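ABC transporter (Caldanaerobius, PDB 4G68) probably serves as the extracellular solute-binding component of an ABC transporter, capturing sugars released from xylan for uptake by this thermophilic bacterium. Local coordinates at residues N45-E50 and D348-I353; V156-K161 and I375-N380; D180-F185 and T191-G196; E262-F267 and A282-S287. All coordinates share one frame; numbering follows the deposited sequence.

Interaction 1: N45-E50 and D348-I353; sequences NLFTGE and DMDYLI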
loop_
_atom_site.group_PDB
_atom_site.type_symbol
_atom_site.label_atom_id
_atom_site.label_comp_id
_atom_site.label_asym_id
_atom_site.label_seq_id
_atom_site.Cartn_x
_atom_site.Cartn_y
_atom_site.Cartn_z
ATOM N N ASN C 45 -7.237 4.451 -13.571
ATOM C CA ASN C 45 -6.220 4.380 -12.493
ATOM C C ASN C 45 -6.551 5.363 -11.360
ATOM O O ASN C 45 -7.529 6.138 -11.466
ATOM C CB ASN C 45 -4.795 4.582 -13.049
ATOM C CG ASN C 45 -4.584 5.977 -13.602
ATOM O OD1 ASN C 45 -4.321 6.920 -12.841
ATOM N ND2 ASN C 45 -4.727 6.125 -14.915
ATOM N N LEU C 46 -5.760 5.321 -10.283
ATOM C CA LEU C 46 -6.047 6.141 -9.100
ATOM C C LEU C 46 -4.990 7.225 -8.807
ATOM O O LEU C 46 -5.019 7.857 -7.720
ATOM C CB LEU C 46 -6.278 5.277 -7.866
ATOM C CG LEU C 46 -5.143 4.378 -7.362
ATOM C CD1 LEU C 46 -3.782 5.070 -7.280
ATOM C CD2 LEU C 46 -5.493 3.787 -5.998
ATOM N N PHE C 47 -4.083 7.461 -9.770
ATOM C CA PHE C 47 -3.016 8.479 -9.608
ATOM C C PHE C 47 -3.466 9.950 -9.689
ATOM O O PHE C 47 -3.240 10.671 -10.687
ATOM C CB PHE C 47 -1.843 8.201 -10.541
ATOM C CG PHE C 47 -1.086 6.963 -10.184
ATOM C CD1 PHE C 47 -0.218 6.939 -9.096
ATOM C CD2 PHE C 47 -1.246 5.803 -10.937
ATOM C CE1 PHE C 47 0.478 5.772 -8.778
ATOM C CE2 PHE C 47 -0.572 4.636 -10.608
ATOM C CZ PHE C 47 0.304 4.623 -9.528
ATOM N N THR C 48 -4.044 10.403 -8.585
ATOM C CA THR C 48 -4.764 11.673 -8.544
ATOM C C THR C 48 -3.907 12.872 -8.130
ATOM O O THR C 48 -4.137 13.997 -8.588
ATOM C CB THR C 48 -5.971 11.535 -7.613
ATOM O OG1 THR C 48 -6.598 12.798 -7.456
ATOM C CG2 THR C 48 -5.570 10.996 -6.252
ATOM N N GLY C 49 -2.926 12.629 -7.255
ATOM C CA GLY C 49 -2.085 13.712 -6.715
ATOM C C GLY C 49 -0.915 14.053 -7.621
ATOM O O GLY C 49 -0.525 13.252 -8.489
ATOM N N GLU C 50 -0.334 15.231 -7.408
ATOM C CA GLU C 50 0.801 15.686 -8.229
ATOM C C GLU C 50 2.151 15.286 -7.606
ATOM O O GLU C 50 2.286 15.259 -6.386
ATOM C CB GLU C 50 0.745 17.207 -8.451
ATOM C CG GLU C 50 -0.522 17.731 -9.127
ATOM C CD GLU C 50 -0.681 17.246 -10.549
ATOM O OE1 GLU C 50 0.321 16.792 -11.171
ATOM O OE2 GLU C 50 -1.835 17.329 -11.036
ATOM N N ASP C 348 8.646 2.705 -13.729
ATOM C CA ASP C 348 9.782 3.668 -13.772
ATOM C C ASP C 348 9.395 5.043 -13.166
ATOM O O ASP C 348 10.192 5.676 -12.452
ATOM C CB ASP C 348 10.182 3.938 -15.214
ATOM C CG ASP C 348 10.937 2.810 -15.858
ATOM O OD1 ASP C 348 11.131 1.735 -15.239
ATOM O OD2 ASP C 348 11.388 3.063 -17.032
ATOM N N MET C 349 8.176 5.500 -13.454
ATOM C CA MET C 349 7.661 6.735 -12.872
ATOM C C MET C 349 7.719 6.601 -11.332
ATOM O O MET C 349 8.261 7.465 -10.671
ATOM C CB MET C 349 6.199 6.970 -13.312
ATOM C CG MET C 349 5.547 8.197 -12.672
ATOM S SD MET C 349 3.753 8.283 -12.807
ATOM C CE MET C 349 3.211 7.176 -11.493
ATOM N N ASP C 350 7.170 5.499 -10.800
ATOM C CA ASP C 350 7.047 5.230 -9.332
ATOM C C ASP C 350 8.409 5.348 -8.673
ATOM O O ASP C 350 8.583 6.035 -7.647
ATOM C CB ASP C 350 6.558 3.777 -9.094
ATOM C CG ASP C 350 5.055 3.625 -9.082
ATOM O OD1 ASP C 350 4.331 4.662 -9.114
ATOM O OD2 ASP C 350 4.589 2.427 -9.036
ATOM N N TYR C 351 9.373 4.653 -9.272
ATOM C CA TYR C 351 10.777 4.682 -8.842
ATOM C C TYR C 351 11.372 6.109 -8.785
ATOM O O TYR C 351 12.019 6.481 -7.778
ATOM C CB TYR C 351 11.604 3.797 -9.772
ATOM C CG TYR C 351 13.039 3.534 -9.326
ATOM C CD1 TYR C 351 13.334 3.269 -7.983
ATOM C CD2 TYR C 351 14.078 3.524 -10.247
ATOM C CE1 TYR C 351 14.631 3.025 -7.563
ATOM C CE2 TYR C 351 15.392 3.266 -9.849
ATOM C CZ TYR C 351 15.657 3.015 -8.511
ATOM O OH TYR C 351 16.947 2.761 -8.114
ATOM N N LEU C 352 11.110 6.908 -9.823
ATOM C CA LEU C 352 11.666 8.252 -9.925
ATOM C C LEU C 352 11.038 9.245 -8.950
ATOM O O LEU C 352 11.742 10.061 -8.359
ATOM C CB LEU C 352 11.513 8.770 -11.354
ATOM C CG LEU C 352 12.511 8.143 -12.338
ATOM C CD1 LEU C 352 12.088 8.377 -13.785
ATOM C CD2 LEU C 352 13.886 8.755 -12.064
ATOM N N ILE C 353 9.724 9.148 -8.773
ATOM C CA ILE C 353 8.974 10.062 -7.942
ATOM C C ILE C 353 8.525 9.522 -6.561
ATOM O O ILE C 353 7.916 10.275 -5.788
ATOM C CB ILE C 353 7.827 10.730 -8.733
ATOM C CG1 ILE C 353 6.625 9.787 -8.872
ATOM C CG2 ILE C 353 8.331 11.195 -10.116
ATOM C CD1 ILE C 353 5.429 10.432 -9.568
#
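The ring of Phe-47 is gripped on both faces, by Leu-46 from its own segment and by Met-349 from the helix, while a carboxylate oxygen stands obliquely against it. Met-349 CE sits 4.2 Å from the centroid of the Phe-47 ring and 14° off the ring normal, which meets the geometry of a CH-pi contact. On the opposite face Leu-46 CD1 lies over the ring centre. In Met-349, CG is anti to the backbone N and the chain stays extended until it bends at chi3 (80°), which turns the methyl onto the ring. Asp-350 comes in across the phenyl group, its OD1 4.0 Å from both Phe-47 CE1 and CZ, with ring and carboxylate planes 54° apart; the same OD1 takes a hydrogen bond from Thr-355, just past the segment. No hydrogen bond joins the two segments. The loop is instead braced from within: Phe-47 N donates to Asn-45 OD1 at 3.1 Å, in the carbonyl plane and on a lone pair, closing an Asx turn, and Phe-47 is itself the centre of an inverse gamma turn. Replacing Phe-47 by an alanine removes the ring, and would probably leave Met-349 CE without its aromatic face and open a gap between Leu-46 CD1 and the methionine. The contact joins the loop between strand 40-45 and helix 52-66 to the last turns of helix 332-353; Phe-47 also touches Ala-52 of helix 52-66 and Gln-100 of strand 98-102, and Met-349 rests on Lys-55 and Val-56.

Interaction 2: V156-K161 and I375-N380; sequences VLYINK and IQIMNN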
loop_
_atom_site.group_PDB
_atom_site.type_symbol
_atom_site.label_atom_id
_atom_site.label_comp_id
_atom_site.label_asym_id
_atom_site.label_seq_id
_atom_site.Cartn_x
_atom_site.Cartn_y
_atom_site.Cartn_z
ATOM N N VAL C 156 6.469 1.494 5.913
ATOM C CA VAL C 156 7.566 2.397 6.260
ATOM C C VAL C 156 7.172 3.253 7.453
ATOM O O VAL C 156 6.066 3.778 7.453
ATOM C CB VAL C 156 7.854 3.381 5.108
ATOM C CG1 VAL C 156 8.972 4.377 5.466
ATOM C CG2 VAL C 156 8.225 2.610 3.841
ATOM N N LEU C 157 8.111 3.423 8.426
ATOM C CA LEU C 157 8.007 4.484 9.423
ATOM C C LEU C 157 8.795 5.681 8.881
ATOM O O LEU C 157 10.022 5.614 8.676
ATOM C CB LEU C 157 8.486 4.012 10.829
ATOM C CG LEU C 157 8.529 5.026 12.009
ATOM C CD1 LEU C 157 7.185 5.690 12.301
ATOM C CD2 LEU C 157 9.094 4.350 13.250
ATOM N N TYR C 158 8.091 6.807 8.707
ATOM C CA TYR C 158 8.711 8.066 8.298
ATOM C C TYR C 158 8.993 8.890 9.533
ATOM O O TYR C 158 8.111 9.075 10.356
ATOM C CB TYR C 158 7.765 8.850 7.379
ATOM C CG TYR C 158 7.422 8.105 6.116
ATOM C CD1 TYR C 158 8.191 8.251 4.972
ATOM C CD2 TYR C 158 6.285 7.305 6.042
ATOM C CE1 TYR C 158 7.865 7.586 3.790
ATOM C CE2 TYR C 158 5.958 6.626 4.870
ATOM C CZ TYR C 158 6.736 6.777 3.762
ATOM O OH TYR C 158 6.372 6.108 2.611
ATOM N N ILE C 159 10.238 9.378 9.642
ATOM C CA ILE C 159 10.722 10.170 10.771
ATOM C C ILE C 159 11.044 11.576 10.248
ATOM O O ILE C 159 11.872 11.710 9.343
ATOM C CB ILE C 159 12.052 9.515 11.315
ATOM C CG1 ILE C 159 11.810 8.078 11.720
ATOM C CG2 ILE C 159 12.741 10.325 12.437
ATOM C CD1 ILE C 159 10.715 7.998 12.753
ATOM N N ASN C 160 10.397 12.608 10.789
ATOM C CA ASN C 160 10.834 13.980 10.525
ATOM C C ASN C 160 12.083 14.248 11.370
ATOM O O ASN C 160 11.941 14.544 12.569
ATOM C CB ASN C 160 9.728 14.988 10.895
ATOM C CG ASN C 160 10.113 16.429 10.559
ATOM O OD1 ASN C 160 11.257 16.824 10.767
ATOM N ND2 ASN C 160 9.192 17.200 10.017
ATOM N N LYS C 161 13.286 14.134 10.766
ATOM C CA LYS C 161 14.560 14.249 11.517
ATOM C C LYS C 161 14.672 15.594 12.241
ATOM O O LYS C 161 15.225 15.661 13.354
ATOM C CB LYS C 161 15.789 14.117 10.612
ATOM C CG LYS C 161 15.920 12.802 9.815
ATOM C CD LYS C 161 17.115 12.925 8.857
ATOM C CE LYS C 161 17.011 12.004 7.655
ATOM N NZ LYS C 161 17.923 12.284 6.489
ATOM N N ILE C 375 15.369 5.283 -2.389
ATOM C CA ILE C 375 16.531 4.413 -2.205
ATOM C C ILE C 375 16.574 3.899 -0.757
ATOM O O ILE C 375 16.831 2.686 -0.460
ATOM C CB ILE C 375 17.809 5.214 -2.495
ATOM C CG1 ILE C 375 17.827 5.613 -3.970
ATOM C CG2 ILE C 375 19.064 4.393 -2.214
ATOM C CD1 ILE C 375 18.816 6.695 -4.326
ATOM N N GLN C 376 16.299 4.805 0.153
ATOM C CA GLN C 376 16.323 4.459 1.585
ATOM C C GLN C 376 15.294 3.366 1.950
ATOM O O GLN C 376 15.621 2.396 2.676
ATOM C CB GLN C 376 16.214 5.708 2.470
ATOM C CG GLN C 376 16.758 5.423 3.879
ATOM C CD GLN C 376 16.661 6.599 4.828
ATOM O OE1 GLN C 376 17.592 6.867 5.619
ATOM N NE2 GLN C 376 15.560 7.328 4.730
ATOM N N ILE C 377 14.068 3.542 1.431
ATOM C CA ILE C 377 13.025 2.559 1.559
ATOM C C ILE C 377 13.591 1.230 1.071
ATOM O O ILE C 377 13.570 0.266 1.817
ATOM C CB ILE C 377 11.686 2.945 0.870
ATOM C CG1 ILE C 377 11.009 4.085 1.646
ATOM C CG2 ILE C 377 10.748 1.731 0.878
ATOM C CD1 ILE C 377 9.830 4.774 0.932
ATOM N N MET C 378 14.101 1.173 -0.162
ATOM C CA MET C 378 14.781 -0.041 -0.625
ATOM C C MET C 378 15.795 -0.616 0.397
ATOM O O MET C 378 15.691 -1.790 0.805
ATOM C CB MET C 378 15.460 0.226 -1.956
ATOM C CG MET C 378 14.525 0.066 -3.132
ATOM S SD MET C 378 15.382 0.230 -4.732
ATOM C CE MET C 378 16.364 -1.159 -4.782
ATOM N N ASN C 379 16.728 0.230 0.832
ATOM C CA ASN C 379 17.812 -0.130 1.775
ATOM C C ASN C 379 17.458 -0.424 3.247
ATOM O O ASN C 379 17.892 -1.433 3.817
ATOM C CB ASN C 379 18.847 0.995 1.745
ATOM C CG ASN C 379 19.581 1.046 0.433
ATOM O OD1 ASN C 379 19.449 0.133 -0.409
ATOM N ND2 ASN C 379 20.373 2.088 0.252
ATOM N N ASN C 380 16.749 0.492 3.878
ATOM C CA ASN C 380 16.307 0.290 5.259
ATOM C C ASN C 380 15.153 -0.679 5.429
ATOM O O ASN C 380 15.004 -1.211 6.529
ATOM C CB ASN C 380 15.957 1.605 5.920
ATOM C CG ASN C 380 17.186 2.499 6.117
ATOM O OD1 ASN C 380 18.314 2.161 5.677
ATOM N ND2 ASN C 380 16.966 3.673 6.738
#
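Apolar contacts carry this interface, and all of them converge on Ile-377. Val-156 CG2 meets all three outer carbons of that side chain: CG1 at 3.8 Å, and CG2 and CD1 each at 4.0 Å, with the two side chains crossing at about a right angle. The isoleucine reaches the strand because CG1 lies anti to its carbonyl carbon (chi1 -71°) and chi2 is extended at 168°, which carries CD1 on past the valine methyl toward the tyrosine. There Ile-377 CD1 comes within 4.1 Å of Tyr-158 OH, approaching the ring obliquely. Within the strand, Val-156 CG1 lies 3.6 Å above the plane of the Tyr-158 ring, over its centre, so the two branches of the valine serve different neighbours.

No hydrogen bond crosses between the segments; the Tyr-158 hydroxyl is hydrogen-bonded to Gly-278 O. Replacing Ile-377 by a glycine is likely to leave Val-156 CG2 without its apolar cover from the helix and to open a gap beside Tyr-158.

Ile-377 also touches Ala-299 and Leu-357, and Val-156 is backbone-bonded to Gly-277. The arrangement is that of a helix, here 372-382, laid by its apolar side against a central beta-sheet, as in the alpha/beta lobes of periplasmic-type solute-binding proteins.

Interaction 3: D180-F185 and T191-G196; sequences DAIKTF and TPFALG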
loop_
_atom_site.group_PDB
_atom_site.type_symbol
_atom_site.label_atom_id
_atom_site.label_comp_id
_atom_site.label_asym_id
_atom_site.label_seq_id
_atom_site.Cartn_x
_atom_site.Cartn_y
_atom_site.Cartn_z
ATOM N N ASP C 180 7.483 5.780 24.437
ATOM C CA ASP C 180 8.111 6.906 25.132
ATOM C C ASP C 180 8.303 8.169 24.251
ATOM O O ASP C 180 8.010 9.301 24.706
ATOM C CB ASP C 180 9.442 6.519 25.800
ATOM C CG ASP C 180 10.043 7.688 26.563
ATOM O OD1 ASP C 180 9.274 8.313 27.374
ATOM O OD2 ASP C 180 11.232 8.029 26.330
ATOM N N ALA C 181 8.790 7.974 23.011
ATOM C CA ALA C 181 8.870 9.062 22.032
ATOM C C ALA C 181 7.508 9.725 21.860
ATOM O O ALA C 181 7.411 10.954 21.857
ATOM C CB ALA C 181 9.388 8.573 20.676
ATOM N N ILE C 182 6.467 8.922 21.705
ATOM C CA ILE C 182 5.109 9.455 21.521
ATOM C C ILE C 182 4.785 10.258 22.781
ATOM O O ILE C 182 4.359 11.409 22.690
ATOM C CB ILE C 182 4.054 8.314 21.356
ATOM C CG1 ILE C 182 4.249 7.567 19.999
ATOM C CG2 ILE C 182 2.618 8.812 21.646
ATOM C CD1 ILE C 182 3.513 6.250 19.948
ATOM N N LYS C 183 5.009 9.657 23.963
ATOM C CA LYS C 183 4.756 10.430 25.207
ATOM C C LYS C 183 5.547 11.751 25.294
ATOM O O LYS C 183 4.977 12.773 25.751
ATOM C CB LYS C 183 5.074 9.582 26.396
ATOM C CG LYS C 183 3.947 8.633 26.708
ATOM C CD LYS C 183 4.381 7.622 27.734
ATOM C CE LYS C 183 3.217 6.724 28.075
ATOM N NZ LYS C 183 3.648 5.623 29.024
ATOM N N THR C 184 6.837 11.699 24.897
ATOM C CA THR C 184 7.735 12.872 24.917
ATOM C C THR C 184 7.224 13.958 23.991
ATOM O O THR C 184 7.009 15.086 24.434
ATOM C CB THR C 184 9.229 12.496 24.638
ATOM O OG1 THR C 184 9.644 11.474 25.576
ATOM C CG2 THR C 184 10.177 13.714 24.783
ATOM N N PHE C 185 6.953 13.617 22.725
ATOM C CA PHE C 185 6.416 14.613 21.789
ATOM C C PHE C 185 5.118 15.238 22.233
ATOM O O PHE C 185 4.912 16.445 22.101
ATOM C CB PHE C 185 6.225 14.031 20.382
ATOM C CG PHE C 185 7.517 13.891 19.621
ATOM C CD1 PHE C 185 8.290 15.034 19.299
ATOM C CD2 PHE C 185 7.967 12.629 19.203
ATOM C CE1 PHE C 185 9.481 14.911 18.584
ATOM C CE2 PHE C 185 9.159 12.515 18.480
ATOM C CZ PHE C 185 9.914 13.650 18.174
ATOM N N THR C 191 2.317 16.789 17.758
ATOM C CA THR C 191 1.569 15.615 17.274
ATOM C C THR C 191 2.558 14.486 16.901
ATOM O O THR C 191 3.364 14.662 15.974
ATOM C CB THR C 191 0.698 16.000 16.030
ATOM O OG1 THR C 191 -0.188 17.065 16.373
ATOM C CG2 THR C 191 -0.146 14.851 15.552
ATOM N N PRO C 192 2.518 13.341 17.621
ATOM C CA PRO C 192 3.528 12.297 17.397
ATOM C C PRO C 192 3.326 11.664 16.037
ATOM O O PRO C 192 4.270 11.463 15.339
ATOM C CB PRO C 192 3.189 11.249 18.493
ATOM C CG PRO C 192 2.650 12.105 19.589
ATOM C CD PRO C 192 1.766 13.090 18.867
ATOM N N PHE C 193 2.090 11.300 15.705
ATOM C CA PHE C 193 1.819 10.693 14.413
ATOM C C PHE C 193 0.744 11.509 13.694
ATOM O O PHE C 193 -0.286 11.840 14.303
ATOM C CB PHE C 193 1.249 9.270 14.569
ATOM C CG PHE C 193 2.280 8.181 14.734
ATOM C CD1 PHE C 193 2.738 7.420 13.619
ATOM C CD2 PHE C 193 2.747 7.836 16.003
ATOM C CE1 PHE C 193 3.692 6.415 13.807
ATOM C CE2 PHE C 193 3.652 6.788 16.171
ATOM C CZ PHE C 193 4.104 6.068 15.084
ATOM N N ALA C 194 0.970 11.805 12.408
ATOM C CA ALA C 194 -0.099 12.289 11.541
ATOM C C ALA C 194 -0.832 11.073 11.060
ATOM O O ALA C 194 -0.269 10.337 10.253
ATOM C CB ALA C 194 0.460 13.036 10.336
ATOM N N LEU C 195 -2.062 10.848 11.542
ATOM C CA LEU C 195 -2.904 9.756 10.931
ATOM C C LEU C 195 -4.292 10.250 10.402
ATOM O O LEU C 195 -4.977 10.993 11.112
ATOM C CB LEU C 195 -3.037 8.563 11.878
ATOM C CG LEU C 195 -4.062 7.473 11.552
ATOM C CD1 LEU C 195 -3.701 6.689 10.268
ATOM C CD2 LEU C 195 -4.326 6.538 12.718
ATOM N N GLY C 196 -4.700 9.835 9.170
ATOM C CA GLY C 196 -6.072 10.007 8.744
ATOM C C GLY C 196 -6.820 8.684 8.668
ATOM O O GLY C 196 -6.565 7.890 7.748
#
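Asp-180 O is gripped by two donors of one residue: Thr-184 N at 2.7 Å, the usual helical bond, and Thr-184 OG1 at 2.9 Å, which lies 46° out of the carbonyl plane, not on a lone pair. This pins the threonine hydroxyl to the helix backbone, whereas the contact with 191-196 is made by Ile-182 and Phe-185 and is apolar.

Pro-192 packs its ring against the helix at Ile-182 and Phe-185. Its CG lies 3.6 Å from Ile-182 O and 3.9 Å from Ile-182 CG2, and Phe-185 CB also approaches that CG, at 4.1 Å. Ile-182 CG2, anti to the backbone N, meets the proline, CD1 touches Phe-193 CE2 at 3.8 Å, arriving at the edge of the ring near its plane, and CG1 lies within reach of both Pro-192 CB and Phe-193 CE2.

Farther out, Phe-185 makes an edge-to-face pair with Phe-164, and Phe-193 leans on Met-245, Met-274 and Phe-276. Backbone hydrogen bonds link Thr-191, Pro-192 and Ala-194 with Ala-273 and Met-274. The segment after helix 175-187 thus sits beside strand 274-278 and packs back on that helix, within the alpha/beta architecture of solute-binding proteins.

Interaction 4: E262-F267 and A282-S287; sequences EATAEF and AAAFVS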
loop_
_atom_site.group_PDB
_atom_site.type_symbol
_atom_site.label_atom_id
_atom_site.label_comp_id
_atom_site.label_asym_id
_atom_site.label_seq_id
_atom_site.Cartn_x
_atom_site.Cartn_y
_atom_site.Cartn_z
ATOM N N GLU C 262 -5.276 14.049 3.793
ATOM C CA GLU C 262 -5.227 15.073 4.822
ATOM C C GLU C 262 -4.083 14.790 5.797
ATOM O O GLU C 262 -3.449 15.694 6.315
ATOM C CB GLU C 262 -6.567 15.167 5.546
ATOM C CG GLU C 262 -7.664 15.670 4.582
ATOM C CD GLU C 262 -8.995 16.008 5.220
ATOM O OE1 GLU C 262 -9.672 15.132 5.774
ATOM O OE2 GLU C 262 -9.404 17.168 5.098
ATOM N N ALA C 263 -3.822 13.508 6.045
ATOM C CA ALA C 263 -2.725 13.146 6.932
ATOM C C ALA C 263 -1.336 13.412 6.329
ATOM O O ALA C 263 -0.476 13.979 6.996
ATOM C CB ALA C 263 -2.861 11.693 7.363
ATOM N N THR C 264 -1.118 12.988 5.070
ATOM C CA THR C 264 0.122 13.300 4.351
ATOM C C THR C 264 0.350 14.855 4.229
ATOM O O THR C 264 1.482 15.363 4.290
ATOM C CB THR C 264 0.175 12.582 2.952
ATOM O OG1 THR C 264 -0.944 12.994 2.160
ATOM C CG2 THR C 264 0.084 11.068 3.135
ATOM N N ALA C 265 -0.724 15.615 4.076
ATOM C CA ALA C 265 -0.571 17.082 4.074
ATOM C C ALA C 265 -0.123 17.607 5.472
ATOM O O ALA C 265 0.785 18.449 5.556
ATOM C CB ALA C 265 -1.871 17.746 3.612
ATOM N N GLU C 266 -0.713 17.066 6.545
ATOM C CA GLU C 266 -0.228 17.290 7.911
ATOM C C GLU C 266 1.281 17.093 8.015
ATOM O O GLU C 266 2.035 18.021 8.362
ATOM C CB GLU C 266 -0.870 16.293 8.849
ATOM C CG GLU C 266 -1.784 16.964 9.851
ATOM C CD GLU C 266 -2.315 16.010 10.908
ATOM O OE1 GLU C 266 -1.911 14.853 11.046
ATOM O OE2 GLU C 266 -3.211 16.436 11.631
ATOM N N PHE C 267 1.707 15.871 7.692
ATOM C CA PHE C 267 3.102 15.489 7.808
ATOM C C PHE C 267 4.016 16.270 6.919
ATOM O O PHE C 267 5.135 16.564 7.351
ATOM C CB PHE C 267 3.303 14.031 7.475
ATOM C CG PHE C 267 4.648 13.486 7.906
ATOM C CD1 PHE C 267 5.035 13.522 9.240
ATOM C CD2 PHE C 267 5.507 12.920 6.985
ATOM C CE1 PHE C 267 6.255 12.992 9.640
ATOM C CE2 PHE C 267 6.714 12.358 7.373
ATOM C CZ PHE C 267 7.108 12.416 8.703
ATOM N N ALA C 282 5.425 8.099 0.219
ATOM C CA ALA C 282 6.698 8.877 0.113
ATOM C C ALA C 282 6.620 10.065 -0.750
ATOM O O ALA C 282 7.111 11.120 -0.349
ATOM C CB ALA C 282 7.835 8.009 -0.355
ATOM N N ALA C 283 5.987 9.922 -1.927
ATOM C CA ALA C 283 5.949 11.010 -2.930
ATOM C C ALA C 283 5.291 12.269 -2.384
ATOM O O ALA C 283 5.705 13.337 -2.761
ATOM C CB ALA C 283 5.243 10.566 -4.223
ATOM N N ALA C 284 4.311 12.125 -1.473
ATOM C CA ALA C 284 3.656 13.320 -0.830
ATOM C C ALA C 284 4.643 14.132 -0.002
ATOM O O ALA C 284 4.376 15.301 0.314
ATOM C CB ALA C 284 2.469 12.904 0.038
ATOM N N PHE C 285 5.759 13.512 0.382
ATOM C CA PHE C 285 6.721 14.191 1.291
ATOM C C PHE C 285 7.909 14.766 0.507
ATOM O O PHE C 285 8.478 15.814 0.881
ATOM C CB PHE C 285 7.203 13.288 2.478
ATOM C CG PHE C 285 6.100 12.455 3.113
ATOM C CD1 PHE C 285 4.806 12.937 3.199
ATOM C CD2 PHE C 285 6.389 11.197 3.685
ATOM C CE1 PHE C 285 3.812 12.184 3.796
ATOM C CE2 PHE C 285 5.410 10.449 4.286
ATOM C CZ PHE C 285 4.111 10.946 4.362
ATOM N N VAL C 286 8.263 14.088 -0.588
ATOM C CA VAL C 286 9.483 14.408 -1.312
ATOM C C VAL C 286 9.254 14.765 -2.788
ATOM O O VAL C 286 10.187 15.200 -3.484
ATOM C CB VAL C 286 10.511 13.270 -1.137
ATOM C CG1 VAL C 286 10.769 13.042 0.353
ATOM C CG2 VAL C 286 10.051 11.954 -1.788
ATOM N N SER C 287 8.027 14.599 -3.266
ATOM C CA SER C 287 7.763 14.967 -4.651
ATOM C C SER C 287 6.707 16.045 -4.819
ATOM O O SER C 287 6.765 16.783 -5.770
ATOM C CB SER C 287 7.367 13.731 -5.462
ATOM O OG SER C 287 8.422 12.790 -5.461
#
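Two short helices, 260-268 and 283-286, flank strand 274-278 in sequence and pack together through an edge-to-face aromatic pair. Phe-267 presents its edge to the face of Phe-285: the centroids are 4.8 Å apart and the planes stand at 70°. Phe-267 CD2 hangs 3.5 Å above the plane of the Phe-285 ring, over its centre, and comes within 3.6 Å of Phe-285 CZ. With CG anti to the backbone N (chi1 -165°), the Phe-267 ring is swung out from its helix to meet the other.

Thr-264, one turn earlier, holds the rim of the same ring. Its CB is 3.8 Å from Phe-285 CE1, near the ring plane, and also 3.7 Å from Ala-284 CB; the small Ala-284 methyl is consistent with the close 6.3 Å between the CA atoms of Thr-264 and Ala-284. The threonine hydroxyl is hydrogen-bonded to Asp-261 O of its own helix, yet still lies near Ala-284 CB.

Phe-285 additionally forms edge-to-face pairs with Tyr-158 and Tyr-275, and Phe-267 also touches Tyr-158, which places the pair against strands 144-160 and 274-278. The result is T-shaped aromatic packing of two short helices against the sheet of a periplasmic-binding-protein-type domain.

Overall arrangement
Interaction 4 lies at the middle of the set, with centres about 13, 14 and 16 Å from those of interactions 1, 2 and 3, and it touches all three. Interactions 1 and 3 are farthest apart, about 28 Å between centres. Along the chain, interactions 1 and 2 bring together segments 298 and 214 residues apart and interlock, 45-50 and 156-161 both preceding 348-353 and 375-380; interactions 3 and 4 follow one another between those early and late segments. Strand 144-160 adjoins both interactions 2 and 4. Ser-287 probably hydrogen-bonds Ile-353 O, tying interactions 4 and 1. The crossing of interactions 1 and 2 shows that early and late parts of the sequence both build the fold, as in other solute-binding proteins of this clan.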